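Local coordinates for protein esterase (PDB 3DOH) that acts as a thermostable esterase, probably hydrolysing carboxylic esters, and carries an immunoglobulin-like domain in addition to its alpha/beta-hydrolase domain, at residues Thr57-Tyr62 and Val82-Thr87; Phe288-Pro293 and Glu373-Gln378; Asp319-Val324 and Asp357-Trp362; Asp143-Thr148 and Leu162-Asp167. All blocks are in the same frame, centred on the assembly; numbering follows the deposited sequence.

Contact 1 of 4, residues Thr57-Tyr62 and Val82-Thr87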
loop_
_atom_site.group_PDB
_atom_site.type_symbol
_atom_site.label_atom_id
_atom_site.label_comp_id
_atom_site.label_asym_id
_atom_site.label_seq_id
_atom_site.Cartn_x
_atom_site.Cartn_y
_atom_site.Cartn_z
ATOM N N THR A 57 21.196 4.842 0.254
ATOM C CA THR A 57 20.788 3.666 -0.452
ATOM C C THR A 57 21.536 3.499 -1.766
ATOM O O THR A 57 21.430 4.352 -2.653
ATOM C CB THR A 57 19.268 3.500 -0.609
ATOM O OG1 THR A 57 19.000 3.191 -1.966
ATOM C CG2 THR A 57 18.439 4.692 -0.153
ATOM N N ILE A 58 22.316 2.402 -1.857
ATOM C CA ILE A 58 23.124 2.061 -3.050
ATOM C C ILE A 58 22.234 1.505 -4.176
ATOM O O ILE A 58 21.681 0.440 -4.049
ATOM C CB ILE A 58 24.262 1.055 -2.702
ATOM C CG1 ILE A 58 25.151 1.615 -1.595
ATOM C CG2 ILE A 58 25.137 0.836 -3.881
ATOM C CD1 ILE A 58 25.766 0.565 -0.651
ATOM N N THR A 59 22.088 2.220 -5.279
ATOM C CA THR A 59 21.132 1.786 -6.302
ATOM C C THR A 59 21.711 0.883 -7.425
ATOM O O THR A 59 20.986 0.046 -7.972
ATOM C CB THR A 59 20.394 2.982 -6.930
ATOM O OG1 THR A 59 21.353 3.964 -7.330
ATOM C CG2 THR A 59 19.480 3.615 -5.931
ATOM N N LYS A 60 22.984 1.080 -7.791
ATOM C CA LYS A 60 23.691 0.156 -8.704
ATOM C C LYS A 60 25.165 0.066 -8.282
ATOM O O LYS A 60 25.699 1.047 -7.779
ATOM C CB LYS A 60 23.622 0.602 -10.188
ATOM C CG LYS A 60 22.402 1.463 -10.660
ATOM C CD LYS A 60 21.086 0.671 -10.949
ATOM C CE LYS A 60 20.307 1.248 -12.162
ATOM N NZ LYS A 60 20.479 2.758 -12.394
ATOM N N VAL A 61 25.810 -1.092 -8.461
ATOM C CA VAL A 61 27.295 -1.206 -8.389
ATOM C C VAL A 61 27.909 -1.547 -9.751
ATOM O O VAL A 61 27.349 -2.355 -10.487
ATOM C CB VAL A 61 27.792 -2.289 -7.391
ATOM C CG1 VAL A 61 29.311 -2.208 -7.252
ATOM C CG2 VAL A 61 27.181 -2.117 -6.048
ATOM N N TYR A 62 29.059 -0.952 -10.066
ATOM C CA TYR A 62 29.825 -1.305 -11.286
ATOM C C TYR A 62 31.338 -0.966 -11.213
ATOM O O TYR A 62 31.809 -0.322 -10.272
ATOM C CB TYR A 62 29.169 -0.720 -12.563
ATOM C CG TYR A 62 29.043 0.803 -12.579
ATOM C CD1 TYR A 62 27.886 1.438 -12.097
ATOM C CD2 TYR A 62 30.076 1.593 -13.054
ATOM C CE1 TYR A 62 27.767 2.822 -12.087
ATOM C CE2 TYR A 62 29.972 2.978 -13.050
ATOM C CZ TYR A 62 28.817 3.590 -12.571
ATOM O OH TYR A 62 28.744 4.961 -12.554
ATOM N N VAL A 82 32.433 1.659 -8.367
ATOM C CA VAL A 82 31.458 2.697 -8.213
ATOM C C VAL A 82 30.217 2.173 -7.531
ATOM O O VAL A 82 29.622 1.184 -7.952
ATOM C CB VAL A 82 31.039 3.282 -9.575
ATOM C CG1 VAL A 82 29.813 4.263 -9.419
ATOM C CG2 VAL A 82 32.201 4.006 -10.209
ATOM N N LEU A 83 29.826 2.878 -6.484
ATOM C CA LEU A 83 28.596 2.613 -5.783
ATOM C C LEU A 83 27.749 3.834 -6.015
ATOM O O LEU A 83 28.064 4.900 -5.501
ATOM C CB LEU A 83 28.875 2.521 -4.279
ATOM C CG LEU A 83 29.879 1.488 -3.765
ATOM C CD1 LEU A 83 29.952 1.621 -2.286
ATOM C CD2 LEU A 83 29.472 0.077 -4.174
ATOM N N GLU A 84 26.688 3.713 -6.791
ATOM C CA GLU A 84 25.832 4.853 -7.021
ATOM C C GLU A 84 24.799 4.967 -5.898
ATOM O O GLU A 84 24.333 3.973 -5.361
ATOM C CB GLU A 84 25.248 4.749 -8.431
ATOM C CG GLU A 84 23.748 4.916 -8.531
ATOM C CD GLU A 84 23.324 5.688 -9.767
ATOM O OE1 GLU A 84 24.035 5.615 -10.809
ATOM O OE2 GLU A 84 22.286 6.393 -9.670
ATOM N N LEU A 85 24.446 6.183 -5.522
ATOM C CA LEU A 85 23.538 6.407 -4.380
ATOM C C LEU A 85 22.224 7.122 -4.744
ATOM O O LEU A 85 22.213 8.014 -5.577
ATOM C CB LEU A 85 24.275 7.175 -3.277
ATOM C CG LEU A 85 25.690 6.660 -2.967
ATOM C CD1 LEU A 85 26.343 7.664 -2.054
ATOM C CD2 LEU A 85 25.698 5.246 -2.337
ATOM N N SER A 86 21.121 6.742 -4.109
ATOM C CA SER A 86 19.860 7.386 -4.415
ATOM C C SER A 86 19.964 8.840 -4.145
ATOM O O SER A 86 20.270 9.246 -3.049
ATOM C CB SER A 86 18.661 6.832 -3.617
ATOM O OG SER A 86 17.454 7.505 -4.036
ATOM N N THR A 87 19.669 9.634 -5.148
ATOM C CA THR A 87 19.615 11.071 -4.947
ATOM C C THR A 87 18.380 11.503 -4.166
ATOM O O THR A 87 18.228 12.657 -3.909
ATOM C CB THR A 87 19.755 11.838 -6.281
ATOM O OG1 THR A 87 18.673 12.774 -6.399
ATOM C CG2 THR A 87 19.679 10.882 -7.480
#
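I58 to Y62 and V82 to L85 run antiparallel as neighbouring strands of the Ig-like domain, their short axes 4.6 Å apart at closest approach and 150° between directions. Y62 and V82 form a hydrogen-bonded pair, with V82 N giving to Y62 O at 2.8 Å and Y62 N giving back to V82 O. Further along, a beta bulge breaks the alternation. E84 serves two residues of the other strand, its O accepting from T59 N at 2.8 Å and its N giving to K60 O at 3.0 Å. Past the bulge, S86 N bonds T57 O, so the pairing continues beyond the end of the strand.

I58, V61, L83 and L85 share one face of the sheet. V61 CG2 lies alongside L83 CD2 at 3.7 Å, and I58 CG1 meets L85 CD2 at the same distance. F43 and V45 of strand 43-48 touch I58 and L83, which carries this apolar layer onward.

On the other face the aromatic ring of Y62 folds back over V82. Its CG sits between the backbone N and the carbonyl carbon (chi1 60°), a setting that swings the ring across the neighbouring strand. Y62 OH is hydrogen-bonded to L69 O, which fixes the far end of the ring. Beneath it V82 CB makes a CH-pi contact, 3.8 Å from the Y62 centroid and 19° off the ring normal.

Contact 2 of 4, residues Phe288-Pro293 and Glu373-Gln378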
loop_
_atom_site.group_PDB
_atom_site.type_symbol
_atom_site.label_atom_id
_atom_site.label_comp_id
_atom_site.label_asym_id
_atom_site.label_seq_id
_atom_site.Cartn_x
_atom_site.Cartn_y
_atom_site.Cartn_z
ATOM N N PHE A 288 26.021 44.253 -20.772
ATOM C CA PHE A 288 25.466 42.907 -20.940
ATOM C C PHE A 288 24.637 42.707 -22.206
ATOM O O PHE A 288 23.911 43.590 -22.631
ATOM C CB PHE A 288 24.672 42.523 -19.697
ATOM C CG PHE A 288 25.447 42.682 -18.403
ATOM C CD1 PHE A 288 26.366 41.716 -18.002
ATOM C CD2 PHE A 288 25.225 43.778 -17.575
ATOM C CE1 PHE A 288 27.063 41.846 -16.808
ATOM C CE2 PHE A 288 25.915 43.926 -16.378
ATOM C CZ PHE A 288 26.842 42.966 -15.998
ATOM N N ALA A 289 24.787 41.537 -22.813
ATOM C CA ALA A 289 24.057 41.164 -24.035
ATOM C C ALA A 289 22.596 40.678 -23.761
ATOM O O ALA A 289 21.699 40.906 -24.581
ATOM C CB ALA A 289 24.830 40.096 -24.788
ATOM N N ALA A 290 22.407 40.022 -22.620
ATOM C CA ALA A 290 21.111 39.485 -22.231
ATOM C C ALA A 290 21.141 39.013 -20.779
ATOM O O ALA A 290 22.188 38.625 -20.262
ATOM C CB ALA A 290 20.713 38.342 -23.153
ATOM N N ALA A 291 19.983 39.052 -20.131
ATOM C CA ALA A 291 19.878 38.799 -18.712
ATOM C C ALA A 291 18.765 37.789 -18.451
ATOM O O ALA A 291 17.750 37.802 -19.154
ATOM C CB ALA A 291 19.568 40.085 -18.020
ATOM N N ILE A 292 18.945 36.911 -17.466
ATOM C CA ILE A 292 17.846 36.092 -16.921
ATOM C C ILE A 292 17.779 36.328 -15.400
ATOM O O ILE A 292 18.478 35.655 -14.620
ATOM C CB ILE A 292 18.003 34.580 -17.256
ATOM C CG1 ILE A 292 18.153 34.382 -18.764
ATOM C CG2 ILE A 292 16.882 33.725 -16.633
ATOM C CD1 ILE A 292 18.684 32.970 -19.169
ATOM N N PRO A 293 16.979 37.310 -14.970
ATOM C CA PRO A 293 16.664 37.553 -13.569
ATOM C C PRO A 293 15.516 36.718 -12.987
ATOM O O PRO A 293 14.344 36.918 -13.351
ATOM C CB PRO A 293 16.268 39.013 -13.572
ATOM C CG PRO A 293 15.714 39.251 -14.915
ATOM C CD PRO A 293 16.408 38.333 -15.851
ATOM N N GLU A 373 19.268 27.934 -24.625
ATOM C CA GLU A 373 19.519 28.139 -26.048
ATOM C C GLU A 373 19.300 29.588 -26.394
ATOM O O GLU A 373 20.135 30.201 -27.102
ATOM C CB GLU A 373 18.606 27.255 -26.895
ATOM C CG GLU A 373 19.152 25.835 -27.117
ATOM C CD GLU A 373 20.596 25.844 -27.630
ATOM O OE1 GLU A 373 21.490 25.389 -26.873
ATOM O OE2 GLU A 373 20.839 26.335 -28.770
ATOM N N TRP A 374 18.185 30.143 -25.885
ATOM C CA TRP A 374 17.830 31.510 -26.147
ATOM C C TRP A 374 18.929 32.473 -25.694
ATOM O O TRP A 374 19.216 33.466 -26.362
ATOM C CB TRP A 374 16.530 31.836 -25.440
ATOM C CG TRP A 374 16.195 33.316 -25.462
ATOM C CD1 TRP A 374 15.502 33.986 -26.444
ATOM C CD2 TRP A 374 16.539 34.318 -24.462
ATOM N NE1 TRP A 374 15.376 35.316 -26.100
ATOM C CE2 TRP A 374 15.999 35.544 -24.897
ATOM C CE3 TRP A 374 17.203 34.282 -23.229
ATOM C CZ2 TRP A 374 16.144 36.736 -24.157
ATOM C CZ3 TRP A 374 17.341 35.480 -22.495
ATOM C CH2 TRP A 374 16.822 36.676 -22.968
ATOM N N LEU A 375 19.557 32.197 -24.554
ATOM C CA LEU A 375 20.508 33.173 -24.042
ATOM C C LEU A 375 21.631 33.237 -25.048
ATOM O O LEU A 375 22.070 34.332 -25.414
ATOM C CB LEU A 375 21.001 32.818 -22.650
ATOM C CG LEU A 375 21.984 33.742 -21.915
ATOM C CD1 LEU A 375 21.265 34.917 -21.278
ATOM C CD2 LEU A 375 22.640 32.931 -20.851
ATOM N N PHE A 376 22.027 32.066 -25.550
ATOM C CA PHE A 376 23.138 31.996 -26.497
ATOM C C PHE A 376 22.890 32.588 -27.886
ATOM O O PHE A 376 23.849 32.893 -28.597
ATOM C CB PHE A 376 23.801 30.600 -26.563
ATOM C CG PHE A 376 24.597 30.295 -25.350
ATOM C CD1 PHE A 376 25.709 31.059 -25.030
ATOM C CD2 PHE A 376 24.212 29.297 -24.480
ATOM C CE1 PHE A 376 26.448 30.812 -23.878
ATOM C CE2 PHE A 376 24.962 29.058 -23.312
ATOM C CZ PHE A 376 26.074 29.830 -23.013
ATOM N N GLU A 377 21.642 32.763 -28.289
ATOM C CA GLU A 377 21.448 33.462 -29.566
ATOM C C GLU A 377 21.458 34.986 -29.390
ATOM O O GLU A 377 21.218 35.729 -30.346
ATOM C CB GLU A 377 20.260 32.930 -30.351
ATOM C CG GLU A 377 19.143 32.421 -29.459
ATOM C CD GLU A 377 18.196 31.432 -30.155
ATOM O OE1 GLU A 377 16.981 31.740 -30.305
ATOM O OE2 GLU A 377 18.672 30.344 -30.548
ATOM N N GLN A 378 21.772 35.474 -28.184
ATOM C CA GLN A 378 21.831 36.933 -27.997
ATOM C C GLN A 378 23.250 37.490 -28.135
ATOM O O GLN A 378 24.230 36.755 -27.982
ATOM C CB GLN A 378 21.192 37.372 -26.696
ATOM C CG GLN A 378 19.815 36.823 -26.423
ATOM C CD GLN A 378 18.789 36.987 -27.556
ATOM O OE1 GLN A 378 18.656 38.047 -28.183
ATOM N NE2 GLN A 378 18.041 35.929 -27.790
#
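W374 and L375 both hold CG anti to the backbone N (chi1 170° and -178°), and these torsions send the two side chains from the helix toward A290 and I292. The helix is 369-376, near the C terminus, and it lies against strand 290-294 of the central sheet in the alpha/beta-hydrolase fold. The join is apolar and buried.

L375 CD1 reaches between the two strand side chains, 3.9 Å from A290 CB and 3.9 Å from I292 CD1; the L375 and I292 chains meet at a slant. W374 uses the far end of its six-membered ring. I292 CG1 comes to the edge near CZ3 at 4.0 Å, close to the ring plane, and A291 O also lies by that edge. The I292 and W374 side chains run antiparallel, each extending past the other. W312, from the adjoining strand 311-316, meets W374 edge-to-face, so the indole is held from a second strand too.

Where the helix ends, Q378 completes the contact at the A290 end. Its CB and CG lie against A290 CB, the CB at 3.7 Å, before a bend at chi2 (-51°) turns the amide back toward the helix. That turn carries NE2 over one face of the W374 indole, offset toward the rim, and lets it satisfy a main-chain oxygen of the last helical turn: Q378 NE2 donates to W374 O at 3.1 Å, the acceptor lying near the amide plane.

Contact 3 of 4, residues Asp319-Val324 and Asp357-Trp362. With SO4 (sulfate ion), chain C.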
loop_
_atom_site.group_PDB
_atom_site.type_symbol
_atom_site.label_atom_id
_atom_site.label_comp_id
_atom_site.label_asym_id
_atom_site.label_seq_id
_atom_site.Cartn_x
_atom_site.Cartn_y
_atom_site.Cartn_z
ATOM N N ASP A 319 5.380 32.580 -4.940
ATOM C CA ASP A 319 6.629 32.763 -4.171
ATOM C C ASP A 319 6.291 33.521 -2.868
ATOM O O ASP A 319 5.846 34.656 -2.934
ATOM C CB ASP A 319 7.700 33.501 -4.999
ATOM C CG ASP A 319 9.032 33.718 -4.235
ATOM O OD1 ASP A 319 9.085 33.681 -2.983
ATOM O OD2 ASP A 319 10.050 33.974 -4.906
ATOM N N PRO A 320 6.480 32.883 -1.692
ATOM C CA PRO A 320 6.136 33.516 -0.425
ATOM C C PRO A 320 7.250 34.398 0.167
ATOM O O PRO A 320 7.039 35.043 1.204
ATOM C CB PRO A 320 5.919 32.322 0.493
ATOM C CG PRO A 320 6.916 31.332 0.026
ATOM C CD PRO A 320 7.039 31.534 -1.484
ATOM N N VAL A 321 8.421 34.394 -0.463
ATOM C CA VAL A 321 9.579 35.175 -0.009
ATOM C C VAL A 321 9.683 36.496 -0.813
ATOM O O VAL A 321 9.812 37.569 -0.220
ATOM C CB VAL A 321 10.924 34.359 -0.190
ATOM C CG1 VAL A 321 12.172 35.202 0.170
ATOM C CG2 VAL A 321 10.868 33.052 0.579
ATOM N N VAL A 322 9.635 36.382 -2.150
ATOM C CA VAL A 322 9.743 37.501 -3.049
ATOM C C VAL A 322 8.482 37.570 -3.908
ATOM O O VAL A 322 8.332 36.807 -4.857
ATOM C CB VAL A 322 10.968 37.367 -3.970
ATOM C CG1 VAL A 322 10.968 38.481 -5.036
ATOM C CG2 VAL A 322 12.305 37.369 -3.149
ATOM N N PRO A 323 7.564 38.502 -3.576
ATOM C CA PRO A 323 6.244 38.641 -4.221
ATOM C C PRO A 323 6.421 38.612 -5.736
ATOM O O PRO A 323 7.378 39.217 -6.248
ATOM C CB PRO A 323 5.793 40.049 -3.810
ATOM C CG PRO A 323 6.660 40.485 -2.683
ATOM C CD PRO A 323 7.813 39.526 -2.542
ATOM N N VAL A 324 5.547 37.914 -6.456
ATOM C CA VAL A 324 5.730 37.749 -7.911
ATOM C C VAL A 324 5.539 39.116 -8.593
ATOM O O VAL A 324 6.054 39.372 -9.708
ATOM C CB VAL A 324 4.759 36.670 -8.480
ATOM C CG1 VAL A 324 3.282 37.054 -8.220
ATOM C CG2 VAL A 324 4.985 36.403 -9.963
ATOM N N ASP A 357 9.946 23.971 -3.033
ATOM C CA ASP A 357 9.549 25.196 -2.365
ATOM C C ASP A 357 9.225 26.267 -3.460
ATOM O O ASP A 357 10.035 26.443 -4.382
ATOM C CB ASP A 357 10.725 25.635 -1.484
ATOM C CG ASP A 357 10.427 26.911 -0.675
ATOM O OD1 ASP A 357 10.151 27.997 -1.288
ATOM O OD2 ASP A 357 10.474 26.805 0.589
ATOM N N PRO A 358 8.045 26.964 -3.394
ATOM C CA PRO A 358 7.797 27.876 -4.539
ATOM C C PRO A 358 8.792 29.041 -4.673
ATOM O O PRO A 358 8.799 29.697 -5.676
ATOM C CB PRO A 358 6.329 28.368 -4.351
ATOM C CG PRO A 358 5.915 27.966 -3.044
ATOM C CD PRO A 358 6.934 26.996 -2.424
ATOM N N HIS A 359 9.619 29.300 -3.684
ATOM C CA HIS A 359 10.616 30.342 -3.864
ATOM C C HIS A 359 11.737 29.901 -4.843
ATOM O O HIS A 359 12.245 30.732 -5.625
ATOM C CB HIS A 359 11.174 30.837 -2.522
ATOM C CG HIS A 359 12.226 31.886 -2.665
ATOM N ND1 HIS A 359 12.087 32.963 -3.510
ATOM C CD2 HIS A 359 13.440 32.023 -2.081
ATOM C CE1 HIS A 359 13.174 33.718 -3.448
ATOM N NE2 HIS A 359 14.006 33.172 -2.583
ATOM N N GLY A 360 12.074 28.610 -4.839
ATOM C CA GLY A 360 13.110 28.072 -5.709
ATOM C C GLY A 360 12.844 28.026 -7.204
ATOM O O GLY A 360 13.227 27.074 -7.876
ATOM N N SER A 361 12.235 29.057 -7.765
ATOM C CA SER A 361 11.865 29.002 -9.171
ATOM C C SER A 361 13.076 28.911 -10.083
ATOM O O SER A 361 12.931 28.761 -11.302
ATOM C CB SER A 361 10.953 30.164 -9.569
ATOM O OG SER A 361 11.428 31.394 -9.064
ATOM N N TRP A 362 14.274 29.012 -9.508
ATOM C CA TRP A 362 15.487 28.906 -10.318
ATOM C C TRP A 362 15.684 27.451 -10.782
ATOM O O TRP A 362 16.329 27.181 -11.815
ATOM C CB TRP A 362 16.684 29.409 -9.542
ATOM C CG TRP A 362 16.832 28.822 -8.146
ATOM C CD1 TRP A 362 17.444 27.629 -7.809
ATOM C CD2 TRP A 362 16.386 29.405 -6.904
ATOM N NE1 TRP A 362 17.388 27.438 -6.433
ATOM C CE2 TRP A 362 16.754 28.512 -5.858
ATOM C CE3 TRP A 362 15.726 30.589 -6.573
ATOM C CZ2 TRP A 362 16.475 28.775 -4.502
ATOM C CZ3 TRP A 362 15.442 30.852 -5.206
ATOM C CH2 TRP A 362 15.834 29.950 -4.194
HETATM S S SO4 C . 17.826 33.340 -1.326
HETATM O O1 SO4 C . 17.811 33.267 0.137
HETATM O O2 SO4 C . 18.717 32.244 -1.802
HETATM O O3 SO4 C . 18.254 34.702 -1.726
HETATM O O4 SO4 C . 16.486 33.147 -1.840
HETATM O O HOH W 1 9.596 32.225 -7.428
#
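H359 and D319 meet through a hydrogen bond: H359 ND1 donates to D319 OD2 at 2.7 Å, with the oxygen lying in the imidazole plane and approached on its syn side, 31° out of the carboxylate plane. The second carboxylate oxygen is taken up by its own loop. D319 OD1 accepts from V321 N, an Asx turn, and from V322 N, which extends it to an Asx motif and fixes how the carboxylate is turned. Likewise D357 OD1 takes H359 N at 2.8 Å, holding the histidine backbone within a type I turn from D357 to G360. A water bridges D319 OD2, P358 O and S361 OG. At the far edge of the ring, H359 NE2 donates to sulfate O4 at 2.6 Å. The ion, probably from the crystallisation liquor, is also bound by A183 N and S271 OG.

Among apolar contacts, V321 CB sits over the centre of the H359 ring, 3.7 Å from its centroid in a CH-pi contact, while W362 CZ3 covers the opposite face near the rim. P320 CD packs on P358 CG, and I73 of the third subunit covers P320 and V321. Replacing D319 with alanine would probably leave H359 ND1 without its acceptor and the imidazole freer to rotate, with both valine amides losing their shared partner.

S271 OG is hydrogen-bonded to H359 NE2 as well, so the arrangement is consistent with the Ser-His-Asp triad of alpha/beta hydrolases.

Contact 4 of 4, residues Asp143-Thr148 and Leu162-Asp167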
loop_
_atom_site.group_PDB
_atom_site.type_symbol
_atom_site.label_atom_id
_atom_site.label_comp_id
_atom_site.label_asym_id
_atom_site.label_seq_id
_atom_site.Cartn_x
_atom_site.Cartn_y
_atom_site.Cartn_z
ATOM N N ASP A 143 36.039 21.999 -12.119
ATOM C CA ASP A 143 36.561 22.702 -13.308
ATOM C C ASP A 143 36.606 24.216 -13.218
ATOM O O ASP A 143 37.134 24.855 -14.129
ATOM C CB ASP A 143 35.795 22.358 -14.586
ATOM C CG ASP A 143 35.704 20.886 -14.824
ATOM O OD1 ASP A 143 36.769 20.238 -14.880
ATOM O OD2 ASP A 143 34.564 20.369 -14.954
ATOM N N PHE A 144 36.003 24.779 -12.176
ATOM C CA PHE A 144 35.982 26.218 -11.925
ATOM C C PHE A 144 37.157 26.486 -11.035
ATOM O O PHE A 144 37.159 26.096 -9.857
ATOM C CB PHE A 144 34.742 26.643 -11.102
ATOM C CG PHE A 144 33.465 26.692 -11.871
ATOM C CD1 PHE A 144 32.923 25.532 -12.440
ATOM C CD2 PHE A 144 32.779 27.902 -12.015
ATOM C CE1 PHE A 144 31.753 25.559 -13.167
ATOM C CE2 PHE A 144 31.564 27.954 -12.748
ATOM C CZ PHE A 144 31.048 26.762 -13.316
ATOM N N LEU A 145 38.146 27.158 -11.584
ATOM C CA LEU A 145 39.247 27.727 -10.813
ATOM C C LEU A 145 38.754 28.671 -9.735
ATOM O O LEU A 145 37.757 29.365 -9.911
ATOM C CB LEU A 145 40.152 28.495 -11.769
ATOM C CG LEU A 145 40.726 27.633 -12.882
ATOM C CD1 LEU A 145 41.194 28.486 -14.028
ATOM C CD2 LEU A 145 41.826 26.763 -12.280
ATOM N N ALA A 146 39.454 28.682 -8.609
ATOM C CA ALA A 146 39.148 29.598 -7.507
ATOM C C ALA A 146 40.091 30.789 -7.557
ATOM O O ALA A 146 41.277 30.635 -7.818
ATOM C CB ALA A 146 39.252 28.884 -6.172
ATOM N N PHE A 147 39.547 31.977 -7.352
ATOM C CA PHE A 147 40.329 33.197 -7.322
ATOM C C PHE A 147 39.700 34.078 -6.265
ATOM O O PHE A 147 38.550 33.851 -5.879
ATOM C CB PHE A 147 40.290 33.897 -8.691
ATOM C CG PHE A 147 41.069 33.188 -9.759
ATOM C CD1 PHE A 147 42.453 33.050 -9.664
ATOM C CD2 PHE A 147 40.426 32.650 -10.870
ATOM C CE1 PHE A 147 43.182 32.379 -10.686
ATOM C CE2 PHE A 147 41.137 31.974 -11.888
ATOM C CZ PHE A 147 42.502 31.847 -11.802
ATOM N N THR A 148 40.455 35.066 -5.785
ATOM C CA THR A 148 39.915 36.173 -4.960
ATOM C C THR A 148 40.336 37.457 -5.621
ATOM O O THR A 148 41.429 37.513 -6.170
ATOM C CB THR A 148 40.523 36.195 -3.581
ATOM O OG1 THR A 148 40.671 34.850 -3.129
ATOM C CG2 THR A 148 39.618 36.900 -2.643
ATOM N N LEU A 162 35.645 30.668 -11.596
ATOM C CA LEU A 162 35.588 30.952 -13.026
ATOM C C LEU A 162 35.812 29.687 -13.831
ATOM O O LEU A 162 36.777 28.992 -13.587
ATOM C CB LEU A 162 36.683 31.957 -13.388
ATOM C CG LEU A 162 36.968 32.205 -14.873
ATOM C CD1 LEU A 162 35.972 33.209 -15.461
ATOM C CD2 LEU A 162 38.383 32.725 -15.038
ATOM N N PHE A 163 34.936 29.400 -14.785
ATOM C CA PHE A 163 35.109 28.253 -15.714
ATOM C C PHE A 163 35.742 28.758 -16.995
ATOM O O PHE A 163 35.259 29.685 -17.608
ATOM C CB PHE A 163 33.748 27.584 -16.031
ATOM C CG PHE A 163 33.798 26.418 -17.036
ATOM C CD1 PHE A 163 33.957 25.081 -16.591
ATOM C CD2 PHE A 163 33.576 26.641 -18.403
ATOM C CE1 PHE A 163 33.917 23.973 -17.503
ATOM C CE2 PHE A 163 33.557 25.558 -19.336
ATOM C CZ PHE A 163 33.734 24.212 -18.872
ATOM N N VAL A 164 36.821 28.137 -17.406
ATOM C CA VAL A 164 37.456 28.475 -18.665
ATOM C C VAL A 164 37.217 27.316 -19.654
ATOM O O VAL A 164 37.472 26.181 -19.319
ATOM C CB VAL A 164 38.984 28.718 -18.400
ATOM C CG1 VAL A 164 39.803 28.856 -19.700
ATOM C CG2 VAL A 164 39.176 29.947 -17.476
ATOM N N PRO A 165 36.716 27.602 -20.876
ATOM C CA PRO A 165 36.444 26.481 -21.812
ATOM C C PRO A 165 37.717 25.682 -22.164
ATOM O O PRO A 165 38.820 26.199 -22.038
ATOM C CB PRO A 165 35.853 27.160 -23.061
ATOM C CG PRO A 165 35.894 28.661 -22.823
ATOM C CD PRO A 165 36.415 28.933 -21.446
ATOM N N LYS A 166 37.551 24.429 -22.576
ATOM C CA LYS A 166 38.681 23.599 -22.947
ATOM C C LYS A 166 38.640 23.157 -24.399
ATOM O O LYS A 166 37.561 22.941 -24.966
ATOM C CB LYS A 166 38.780 22.366 -22.044
ATOM C CG LYS A 166 37.424 21.768 -21.564
ATOM C CD LYS A 166 37.387 20.215 -21.606
ATOM C CE LYS A 166 38.753 19.584 -21.284
ATOM N NZ LYS A 166 38.749 18.047 -21.270
ATOM N N ASP A 167 39.844 22.997 -24.959
ATOM C CA ASP A 167 40.113 22.557 -26.337
ATOM C C ASP A 167 39.420 23.472 -27.277
ATOM O O ASP A 167 38.767 23.042 -28.219
ATOM C CB ASP A 167 39.647 21.130 -26.630
ATOM C CG ASP A 167 40.211 20.115 -25.670
ATOM O OD1 ASP A 167 40.918 20.503 -24.703
ATOM O OD2 ASP A 167 39.928 18.911 -25.888
#
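F144 lays a face of its ring on F163, whose CB sits over the ring centre, 3.8 Å from the F144 centroid and 8° off the normal. The two phenyl rings themselves are oblique, their planes at 51°. F163 CG is anti to the backbone N (chi1 177°), which carries that ring along toward D143, and D143 CB reaches its edge at 3.8 Å from F163 CE1.

Behind these side chains lies the backbone of a beta hairpin. L162 N gives a good bond to L145 O at 3.0 Å; the return bond from L145 N to L162 O is weak and bent, and F144 CA adds a CH contact to L162 O at 3.3 Å. L145 and L162 point to the other face of the sheet, where L145 CD1 approaches V164 CG2 and F147 CE2 lies 4.3 Å from L162 CD2.

Further out, V216 of strand 215-219 touches both phenylalanines, A204 packs on them from a loop, and F163 is backbone-bonded to V216. R161 NH2 binds F144 O. With serine in place of F144, F163 CB would probably lose the ring that lies over it, and V216 and A204 their contact with that ring.

Since one dependable backbone bond links these two segments, much of the hold between them falls to apolar packing, which joins strand 144-150, outermost in the sheet of this chain, to strand 157-163.

Overall arrangement
From the N terminus, contact 1 closes first, pairing two strands of the Ig-like domain across 19 intervening residues. Contact 4 follows in series and closes the hairpin at the edge of the hydrolase sheet within this chain; its centre lies 29 Å from that of contact 1, and both reach the second subunit. Contact 2 spans the longest loop, bringing the C-terminal helix onto an inner strand of the same sheet. Contact 3 falls within that loop, joining two loops at the probable active site, with nearest atoms about 8 Å from contact 2. None of the loops cross. Contacts 3 and 4 sit on opposite sides of the chain's centre, as do contacts 1 and 2.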